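Local coordinates for protein NLP/P60 (Enterococcus faecium, PDB 6B8C) that probably cleaves bacterial peptidoglycan as a secreted NlpC/P60-family endopeptidase, releasing muropeptide fragments, at residues A[104-109]-A[116-121]; A[36-41]-A[59-64]; A[67-72]-A[79-84]. One frame throughout, in Å; residues are numbered along the deposited sequence.

In the fold
Interaction 1 lies in the core, near the centre of the chain; interaction 2 is at the surface, and interaction 3 is partly buried near the edge of the same sheet that holds interaction 1. Helix 55-67 links them. Its residues 59-64 supply Tyr61 to interaction 2, its inner side packs Val62 and Thr59 on Ile109 and Val107 of interaction 1, and it runs on into residues 67-72, whose Asp70 forms a salt bridge back to Arg60 of the helix. The chemistry follows position: paired buried strands with a bonded histidine pair at their partly exposed end, an aromatic edge-to-face pair at the surface, and a small aliphatic contact with an arginine over it at the sheet margin.

Interaction 1: A[104-109]-A[116-121]; sequences TYHVAI and YIHAPQ
The His106 and His118 rings meet rim to rim with their planes at 89°, neither lying over the other. NE2 of His106 reaches the edge of the His118 ring and forms a nearly straight hydrogen bond of 3.0 Å with ND1; either nitrogen could be the donor. The two faces of His118 are flanked by its own strand and the loop after it: Pro120 CA lies 3.8 Å above one and Tyr116 CE1 3.7 Å above the other, both toward the rim, which should restrict its tilt. Next to the bonded nitrogen, His106 CE1 lies 3.5 Å from Ala119 O, near the ring plane. His106 CG stands anti to the backbone N (chi1 -164°), which carries the imidazole across to residues 118-120. Ala108, on the first strand, points its methyl at the second; its small size suits the close approach, CB lying 3.6 Å from His118 CB and close to the Tyr116 ring, whose hydroxyl is bonded to Phe134 O. Further along, Ile109 and Ile117 form an antiparallel hydrogen-bonded pair: Ile109 N bonds Ile117 O, and Ile117 N bonds Ile109 O, each 3.1 Å. Their branched side chains suit the buried face toward helices 28-36 and 55-67. His106 also touches Cys55, so this beta hairpin with its paired histidines is consistent with the Cys-His-His catalytic site of the papain-like NlpC/P60 fold.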
loop_
_atom_site.group_PDB
_atom_site.type_symbol
_atom_site.label_atom_id
_atom_site.label_comp_id
_atom_site.label_asym_id
_atom_site.label_seq_id
_atom_site.Cartn_x
_atom_site.Cartn_y
_atom_site.Cartn_z
ATOM N N THR A 104 -7.770 -9.855 -4.423
ATOM C CA THR A 104 -7.016 -8.640 -4.681
ATOM C C THR A 104 -5.665 -8.981 -5.291
ATOM O O THR A 104 -5.013 -9.951 -4.898
ATOM C CB THR A 104 -6.818 -7.832 -3.401
ATOM O OG1 THR A 104 -6.237 -8.667 -2.392
ATOM C CG2 THR A 104 -8.146 -7.276 -2.912
ATOM N N TYR A 105 -5.256 -8.183 -6.273
ATOM C CA TYR A 105 -3.994 -8.390 -6.963
ATOM C C TYR A 105 -3.029 -7.225 -6.794
ATOM O O TYR A 105 -1.899 -7.300 -7.290
ATOM C CB TYR A 105 -4.242 -8.650 -8.460
ATOM C CG TYR A 105 -5.011 -7.555 -9.175
ATOM C CD1 TYR A 105 -4.353 -6.460 -9.720
ATOM C CD2 TYR A 105 -6.394 -7.623 -9.312
ATOM C CE1 TYR A 105 -5.047 -5.460 -10.375
ATOM C CE2 TYR A 105 -7.099 -6.625 -9.970
ATOM C CZ TYR A 105 -6.417 -5.545 -10.499
ATOM O OH TYR A 105 -7.104 -4.547 -11.153
ATOM N N HIS A 106 -3.433 -6.160 -6.108
ATOM C CA HIS A 106 -2.580 -4.994 -5.951
ATOM C C HIS A 106 -3.036 -4.209 -4.732
ATOM O O HIS A 106 -4.223 -4.186 -4.399
ATOM C CB HIS A 106 -2.609 -4.101 -7.195
ATOM C CG HIS A 106 -1.492 -3.106 -7.245
ATOM N ND1 HIS A 106 -0.210 -3.447 -7.620
ATOM C CD2 HIS A 106 -1.461 -1.783 -6.957
ATOM C CE1 HIS A 106 0.561 -2.376 -7.566
ATOM N NE2 HIS A 106 -0.173 -1.353 -7.166
ATOM N N VAL A 107 -2.076 -3.547 -4.091
ATOM C CA VAL A 107 -2.323 -2.754 -2.896
ATOM C C VAL A 107 -1.420 -1.528 -2.930
ATOM O O VAL A 107 -0.335 -1.546 -3.516
ATOM C CB VAL A 107 -2.089 -3.582 -1.610
ATOM C CG1 VAL A 107 -0.609 -3.876 -1.428
ATOM C CG2 VAL A 107 -2.654 -2.870 -0.392
ATOM N N ALA A 108 -1.891 -0.451 -2.312
ATOM C CA ALA A 108 -1.104 0.769 -2.175
ATOM C C ALA A 108 -1.483 1.447 -0.866
ATOM O O ALA A 108 -2.456 1.073 -0.212
ATOM C CB ALA A 108 -1.311 1.715 -3.363
ATOM N N ILE A 109 -0.696 2.450 -0.480
ATOM C CA ILE A 109 -0.969 3.247 0.711
ATOM C C ILE A 109 -1.620 4.555 0.285
ATOM O O ILE A 109 -1.066 5.297 -0.536
ATOM C CB ILE A 109 0.310 3.507 1.526
ATOM C CG1 ILE A 109 0.792 2.215 2.194
ATOM C CG2 ILE A 109 0.059 4.578 2.580
ATOM C CD1 ILE A 109 2.170 2.318 2.797
ATOM N N TYR A 116 -1.907 7.934 -4.077
ATOM C CA TYR A 116 -1.365 6.820 -3.320
ATOM C C TYR A 116 0.108 6.670 -3.657
ATOM O O TYR A 116 0.641 7.348 -4.537
ATOM C CB TYR A 116 -2.131 5.522 -3.594
ATOM C CG TYR A 116 -2.401 5.248 -5.053
ATOM C CD1 TYR A 116 -1.426 4.684 -5.867
ATOM C CD2 TYR A 116 -3.642 5.531 -5.611
ATOM C CE1 TYR A 116 -1.677 4.422 -7.201
ATOM C CE2 TYR A 116 -3.902 5.273 -6.939
ATOM C CZ TYR A 116 -2.918 4.720 -7.729
ATOM O OH TYR A 116 -3.180 4.466 -9.056
ATOM N N ILE A 117 0.766 5.773 -2.937
ATOM C CA ILE A 117 2.167 5.460 -3.163
ATOM C C ILE A 117 2.297 3.946 -3.174
ATOM O O ILE A 117 1.638 3.256 -2.389
ATOM C CB ILE A 117 3.073 6.111 -2.091
ATOM C CG1 ILE A 117 4.527 5.683 -2.274
ATOM C CG2 ILE A 117 2.565 5.797 -0.684
ATOM C CD1 ILE A 117 5.479 6.424 -1.378
ATOM N N HIS A 118 3.113 3.424 -4.089
ATOM C CA HIS A 118 3.143 1.978 -4.265
ATOM C C HIS A 118 4.389 1.546 -5.018
ATOM O O HIS A 118 5.066 2.349 -5.667
ATOM C CB HIS A 118 1.893 1.476 -5.003
ATOM C CG HIS A 118 1.733 2.031 -6.386
ATOM N ND1 HIS A 118 0.929 1.435 -7.334
ATOM C CD2 HIS A 118 2.261 3.129 -6.980
ATOM C CE1 HIS A 118 0.971 2.139 -8.452
ATOM N NE2 HIS A 118 1.772 3.172 -8.263
ATOM N N ALA A 119 4.684 0.250 -4.896
ATOM C CA ALA A 119 5.577 -0.467 -5.792
ATOM C C ALA A 119 4.729 -0.913 -6.976
ATOM O O ALA A 119 3.975 -1.886 -6.867
ATOM C CB ALA A 119 6.234 -1.656 -5.089
ATOM N N PRO A 120 4.807 -0.214 -8.108
ATOM C CA PRO A 120 3.790 -0.385 -9.157
ATOM C C PRO A 120 3.814 -1.741 -9.851
ATOM O O PRO A 120 2.794 -2.435 -9.865
ATOM C CB PRO A 120 4.116 0.746 -10.143
ATOM C CG PRO A 120 4.995 1.694 -9.385
ATOM C CD PRO A 120 5.780 0.830 -8.454
ATOM N N GLN A 121 4.948 -2.143 -10.412
ATOM C CA GLN A 121 5.012 -3.340 -11.239
ATOM C C GLN A 121 6.481 -3.646 -11.535
ATOM O O GLN A 121 7.336 -2.765 -11.387
ATOM C CB GLN A 121 4.236 -3.146 -12.551
ATOM C CG GLN A 121 5.001 -2.302 -13.542
ATOM C CD GLN A 121 4.135 -1.810 -14.668
ATOM O OE1 GLN A 121 2.974 -1.464 -14.464
ATOM N NE2 GLN A 121 4.698 -1.770 -15.870
#

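Interaction 2: A[36-41]-A[59-64]; sequences YKYIGT and TRYVYL
Tyr38 and Tyr61 form an offset edge-to-face (T-shaped) aromatic pair that joins the turn region after helix 28-36 to helix 55-67, the long helix of the papain-like NlpC/P60 fold. The ring planes stand at 88° with their centroids 5.4 Å apart, and the edge of Tyr61 is directed toward the face of Tyr38. The offset takes the contact away from the middle of the Tyr38 ring to its phenol end: Tyr61 CE1 lies 3.5 Å from Tyr38 CZ and closer still, 3.1 Å, to Tyr38 OH. In turn, the Tyr38 hydroxyl approaches Tyr61 at its edge, near the ring plane.

Tyrosine suits both places: Tyr38 offers a ring face for the edge of Tyr61 and a hydroxyl for Glu34, while Tyr61 offers a flat edge. The bond from Tyr38 OH to Glu34, on the preceding helix, would limit the swing of the phenol. Pro50 touches both rings, and Phe53 meets Tyr61. On the helix, Tyr61 has CG anti to its own backbone nitrogen (chi1 -167°), which turns the ring toward the Tyr38 side of the helix.

The backbone under Tyr38 is held by a type II beta turn from Tyr38 to Thr41. Gly40 sits at positive phi, a backbone shape that glycine takes without steric conflict. Tyr38 O is gripped twice from the same face of its carbonyl plane: by Thr41 N at 3.0 Å, and by Thr41 OG1 at 2.7 Å, the hydroxyl tilted 31° from that plane.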
loop_
_atom_site.group_PDB
_atom_site.type_symbol
_atom_site.label_atom_id
_atom_site.label_comp_id
_atom_site.label_asym_id
_atom_site.label_seq_id
_atom_site.Cartn_x
_atom_site.Cartn_y
_atom_site.Cartn_z
ATOM N N TYR A 36 7.319 7.460 2.246
ATOM C CA TYR A 36 8.107 8.333 1.380
ATOM C C TYR A 36 9.597 8.002 1.406
ATOM O O TYR A 36 10.309 8.338 0.452
ATOM C CB TYR A 36 7.888 9.798 1.762
ATOM C CG TYR A 36 6.846 10.489 0.909
ATOM C CD1 TYR A 36 5.490 10.270 1.119
ATOM C CD2 TYR A 36 7.218 11.358 -0.109
ATOM C CE1 TYR A 36 4.534 10.895 0.340
ATOM C CE2 TYR A 36 6.268 11.987 -0.895
ATOM C CZ TYR A 36 4.929 11.753 -0.664
ATOM O OH TYR A 36 3.979 12.377 -1.441
ATOM N N LYS A 37 10.081 7.334 2.457
ATOM C CA LYS A 37 11.504 7.023 2.556
ATOM C C LYS A 37 11.982 6.069 1.470
ATOM O O LYS A 37 13.189 5.995 1.216
ATOM C CB LYS A 37 11.824 6.412 3.922
ATOM C CG LYS A 37 11.494 7.294 5.113
ATOM C CD LYS A 37 11.736 6.543 6.411
ATOM C CE LYS A 37 11.494 7.427 7.620
ATOM N NZ LYS A 37 11.753 6.694 8.892
ATOM N N TYR A 38 11.082 5.329 0.829
ATOM C CA TYR A 38 11.486 4.264 -0.076
ATOM C C TYR A 38 11.147 4.563 -1.529
ATOM O O TYR A 38 11.205 3.658 -2.369
ATOM C CB TYR A 38 10.864 2.944 0.380
ATOM C CG TYR A 38 11.152 2.687 1.839
ATOM C CD1 TYR A 38 12.393 2.214 2.247
ATOM C CD2 TYR A 38 10.205 2.966 2.812
ATOM C CE1 TYR A 38 12.672 2.003 3.581
ATOM C CE2 TYR A 38 10.475 2.761 4.147
ATOM C CZ TYR A 38 11.709 2.277 4.528
ATOM O OH TYR A 38 11.975 2.070 5.862
ATOM N N ILE A 39 10.813 5.817 -1.847
ATOM C CA ILE A 39 10.625 6.219 -3.234
ATOM C C ILE A 39 11.889 5.913 -4.022
ATOM O O ILE A 39 13.007 6.188 -3.567
ATOM C CB ILE A 39 10.249 7.706 -3.302
ATOM C CG1 ILE A 39 8.832 7.902 -2.760
ATOM C CG2 ILE A 39 10.374 8.247 -4.722
ATOM C CD1 ILE A 39 8.435 9.337 -2.605
ATOM N N GLY A 40 11.721 5.304 -5.193
ATOM C CA GLY A 40 12.847 4.909 -6.008
ATOM C C GLY A 40 13.414 3.541 -5.699
ATOM O O GLY A 40 14.373 3.127 -6.359
ATOM N N THR A 41 12.874 2.838 -4.717
ATOM C CA THR A 41 13.282 1.463 -4.468
ATOM C C THR A 41 12.826 0.599 -5.635
ATOM O O THR A 41 11.645 0.643 -5.996
ATOM C CB THR A 41 12.687 0.960 -3.156
ATOM O OG1 THR A 41 13.106 1.813 -2.084
ATOM C CG2 THR A 41 13.133 -0.465 -2.866
ATOM N N THR A 59 3.994 -2.246 1.460
ATOM C CA THR A 59 3.010 -1.852 2.466
ATOM C C THR A 59 3.250 -2.569 3.789
ATOM O O THR A 59 3.141 -1.960 4.868
ATOM C CB THR A 59 1.595 -2.130 1.954
ATOM O OG1 THR A 59 1.425 -3.537 1.748
ATOM C CG2 THR A 59 1.350 -1.405 0.639
ATOM N N ARG A 60 3.577 -3.866 3.732
ATOM C CA ARG A 60 3.891 -4.596 4.953
ATOM C C ARG A 60 5.086 -3.984 5.668
ATOM O O ARG A 60 5.078 -3.847 6.896
ATOM C CB ARG A 60 4.159 -6.067 4.638
ATOM C CG ARG A 60 4.517 -6.885 5.866
ATOM C CD ARG A 60 4.556 -8.374 5.572
ATOM N NE ARG A 60 5.890 -8.839 5.208
ATOM C CZ ARG A 60 6.823 -9.188 6.087
ATOM N NH1 ARG A 60 8.012 -9.600 5.667
ATOM N NH2 ARG A 60 6.569 -9.122 7.389
ATOM N N TYR A 61 6.121 -3.603 4.916
ATOM C CA TYR A 61 7.313 -3.031 5.529
ATOM C C TYR A 61 7.009 -1.690 6.180
ATOM O O TYR A 61 7.486 -1.408 7.286
ATOM C CB TYR A 61 8.413 -2.885 4.478
ATOM C CG TYR A 61 9.774 -2.596 5.065
ATOM C CD1 TYR A 61 10.271 -1.299 5.116
ATOM C CD2 TYR A 61 10.557 -3.622 5.583
ATOM C CE1 TYR A 61 11.515 -1.035 5.659
ATOM C CE2 TYR A 61 11.799 -3.367 6.131
ATOM C CZ TYR A 61 12.274 -2.073 6.167
ATOM O OH TYR A 61 13.514 -1.818 6.710
ATOM N N VAL A 62 6.223 -0.849 5.507
ATOM C CA VAL A 62 5.859 0.445 6.082
ATOM C C VAL A 62 5.111 0.249 7.397
ATOM O O VAL A 62 5.438 0.865 8.425
ATOM C CB VAL A 62 5.036 1.268 5.075
ATOM C CG1 VAL A 62 4.518 2.540 5.719
ATOM C CG2 VAL A 62 5.888 1.603 3.858
ATOM N N TYR A 63 4.098 -0.625 7.388
ATOM C CA TYR A 63 3.324 -0.834 8.606
ATOM C C TYR A 63 4.150 -1.499 9.695
ATOM O O TYR A 63 3.935 -1.231 10.879
ATOM C CB TYR A 63 2.069 -1.643 8.301
ATOM C CG TYR A 63 0.923 -0.740 7.945
ATOM C CD1 TYR A 63 0.758 -0.283 6.649
ATOM C CD2 TYR A 63 0.033 -0.303 8.918
ATOM C CE1 TYR A 63 -0.277 0.561 6.322
ATOM C CE2 TYR A 63 -1.005 0.543 8.601
ATOM C CZ TYR A 63 -1.157 0.971 7.300
ATOM O OH TYR A 63 -2.189 1.815 6.971
ATOM N N LEU A 64 5.108 -2.345 9.318
ATOM C CA LEU A 64 5.982 -2.959 10.308
ATOM C C LEU A 64 6.873 -1.918 10.968
ATOM O O LEU A 64 7.077 -1.948 12.188
ATOM C CB LEU A 64 6.816 -4.049 9.640
ATOM C CG LEU A 64 7.305 -5.208 10.500
ATOM C CD1 LEU A 64 6.321 -5.491 11.621
ATOM C CD2 LEU A 64 7.469 -6.434 9.617
#

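Interaction 3: A[67-72]-A[79-84]; sequences TGRDIG and ESAGTK
The loop leaving helix 55-67 and the segment leading into the outermost strand 83-85 come together where Ile71 meets Ala81. The contact is small and aliphatic: Ile71 CG2 lies 3.7 Å from Ala81 CB, and Ile71 CB is 4.0 Å from the same methyl. With CG1 of Ile71 between the backbone N and the carbonyl carbon (chi1 71°), CG2 is set anti to the carbonyl carbon, where it can face Ala81. Alanine suits a place in which the CA atoms of Ile71 and Ala81 are 6.0 Å apart, and the buried isoleucine fills the ground between Ala81, Tyr63 of the helix and Leu95 of the sheet.

Arg69 spans the outer side of this pair. Its chain bends at both middle torsions, which brings the guanidinium over Ile71, with CG2 4.2 Å above one face and toward the rim. NH2 of Arg69 ends 3.3 Å from Ala81 O, near the plane of the group, but the angle is too poor for a hydrogen bond. Within the fold, the contact ties the loop that follows helix 55-67 to the approach to edge strand 83-85 of the six-stranded antiparallel sheet, where Thr83 bonds by its backbone to Ser141 of the neighbouring strand 138-141.

Gly68 provides the exit from the helix, with a positive phi that suits a residue lacking a side chain. Thr67 braces the following bend: its OG1 is hydrogen-bonded to Tyr63 O within the helix and weakly accepts Arg69 N at 3.3 Å.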
loop_
_atom_site.group_PDB
_atom_site.type_symbol
_atom_site.label_atom_id
_atom_site.label_comp_id
_atom_site.label_asym_id
_atom_site.label_seq_id
_atom_site.Cartn_x
_atom_site.Cartn_y
_atom_site.Cartn_z
ATOM N N THR A 67 4.201 0.572 13.093
ATOM C CA THR A 67 3.338 0.001 14.118
ATOM C C THR A 67 3.890 -1.260 14.766
ATOM O O THR A 67 3.411 -1.638 15.838
ATOM C CB THR A 67 1.959 -0.330 13.530
ATOM O OG1 THR A 67 2.066 -1.488 12.696
ATOM C CG2 THR A 67 1.437 0.837 12.698
ATOM N N GLY A 68 4.864 -1.924 14.145
ATOM C CA GLY A 68 5.418 -3.142 14.695
ATOM C C GLY A 68 4.608 -4.395 14.444
ATOM O O GLY A 68 5.104 -5.497 14.716
ATOM N N ARG A 69 3.383 -4.273 13.948
ATOM C CA ARG A 69 2.559 -5.436 13.660
ATOM C C ARG A 69 2.716 -5.853 12.202
ATOM O O ARG A 69 3.074 -5.056 11.331
ATOM C CB ARG A 69 1.092 -5.153 13.977
ATOM C CG ARG A 69 0.440 -4.164 13.038
ATOM C CD ARG A 69 -0.521 -3.260 13.788
ATOM N NE ARG A 69 -1.880 -3.359 13.269
ATOM C CZ ARG A 69 -2.312 -2.721 12.187
ATOM N NH1 ARG A 69 -1.484 -1.941 11.502
ATOM N NH2 ARG A 69 -3.569 -2.866 11.787
ATOM N N ASP A 70 2.437 -7.126 11.948
ATOM C CA ASP A 70 2.691 -7.756 10.659
ATOM C C ASP A 70 1.355 -8.013 9.968
ATOM O O ASP A 70 0.713 -9.042 10.200
ATOM C CB ASP A 70 3.483 -9.050 10.847
ATOM C CG ASP A 70 4.189 -9.501 9.579
ATOM O OD1 ASP A 70 3.606 -9.378 8.486
ATOM O OD2 ASP A 70 5.337 -9.980 9.673
ATOM N N ILE A 71 0.940 -7.079 9.113
ATOM C CA ILE A 71 -0.160 -7.339 8.193
ATOM C C ILE A 71 0.370 -8.349 7.185
ATOM O O ILE A 71 1.582 -8.568 7.106
ATOM C CB ILE A 71 -0.665 -6.045 7.525
ATOM C CG1 ILE A 71 0.349 -5.515 6.510
ATOM C CG2 ILE A 71 -0.915 -4.980 8.576
ATOM C CD1 ILE A 71 -0.107 -4.246 5.802
ATOM N N GLY A 72 -0.516 -8.983 6.424
ATOM C CA GLY A 72 -0.111 -10.083 5.563
ATOM C C GLY A 72 1.119 -9.875 4.695
ATOM O O GLY A 72 1.429 -8.748 4.293
ATOM N N GLU A 79 -6.059 -7.730 3.399
ATOM C CA GLU A 79 -7.445 -7.285 3.351
ATOM C C GLU A 79 -8.136 -7.362 4.708
ATOM O O GLU A 79 -9.235 -6.817 4.852
ATOM C CB GLU A 79 -8.230 -8.123 2.342
ATOM C CG GLU A 79 -7.704 -8.075 0.919
ATOM C CD GLU A 79 -8.364 -9.116 0.029
ATOM O OE1 GLU A 79 -7.660 -9.727 -0.802
ATOM O OE2 GLU A 79 -9.586 -9.329 0.168
ATOM N N SER A 80 -7.528 -8.019 5.698
ATOM C CA SER A 80 -8.145 -8.176 7.009
ATOM C C SER A 80 -7.613 -7.200 8.048
ATOM O O SER A 80 -8.147 -7.155 9.161
ATOM C CB SER A 80 -7.943 -9.607 7.522
ATOM O OG SER A 80 -8.374 -10.560 6.567
ATOM N N ALA A 81 -6.582 -6.421 7.716
ATOM C CA ALA A 81 -5.869 -5.623 8.704
ATOM C C ALA A 81 -6.679 -4.454 9.249
ATOM O O ALA A 81 -6.259 -3.852 10.242
ATOM C CB ALA A 81 -4.563 -5.115 8.097
ATOM N N GLY A 82 -7.807 -4.120 8.642
ATOM C CA GLY A 82 -8.640 -3.023 9.106
ATOM C C GLY A 82 -10.079 -3.261 8.714
ATOM O O GLY A 82 -10.505 -4.402 8.522
ATOM N N THR A 83 -10.839 -2.177 8.589
ATOM C CA THR A 83 -12.247 -2.256 8.213
ATOM C C THR A 83 -12.421 -1.787 6.773
ATOM O O THR A 83 -11.923 -0.722 6.398
ATOM C CB THR A 83 -13.123 -1.425 9.159
ATOM O OG1 THR A 83 -14.436 -1.281 8.602
ATOM C CG2 THR A 83 -12.517 -0.049 9.397
ATOM N N LYS A 84 -13.106 -2.596 5.965
ATOM C CA LYS A 84 -13.329 -2.250 4.565
ATOM C C LYS A 84 -14.137 -0.965 4.451
ATOM O O LYS A 84 -14.995 -0.662 5.286
ATOM C CB LYS A 84 -14.043 -3.388 3.838
ATOM C CG LYS A 84 -13.110 -4.499 3.392
ATOM C CD LYS A 84 -13.876 -5.671 2.806
ATOM C CE LYS A 84 -12.922 -6.703 2.228
ATOM N NZ LYS A 84 -11.852 -7.073 3.198
#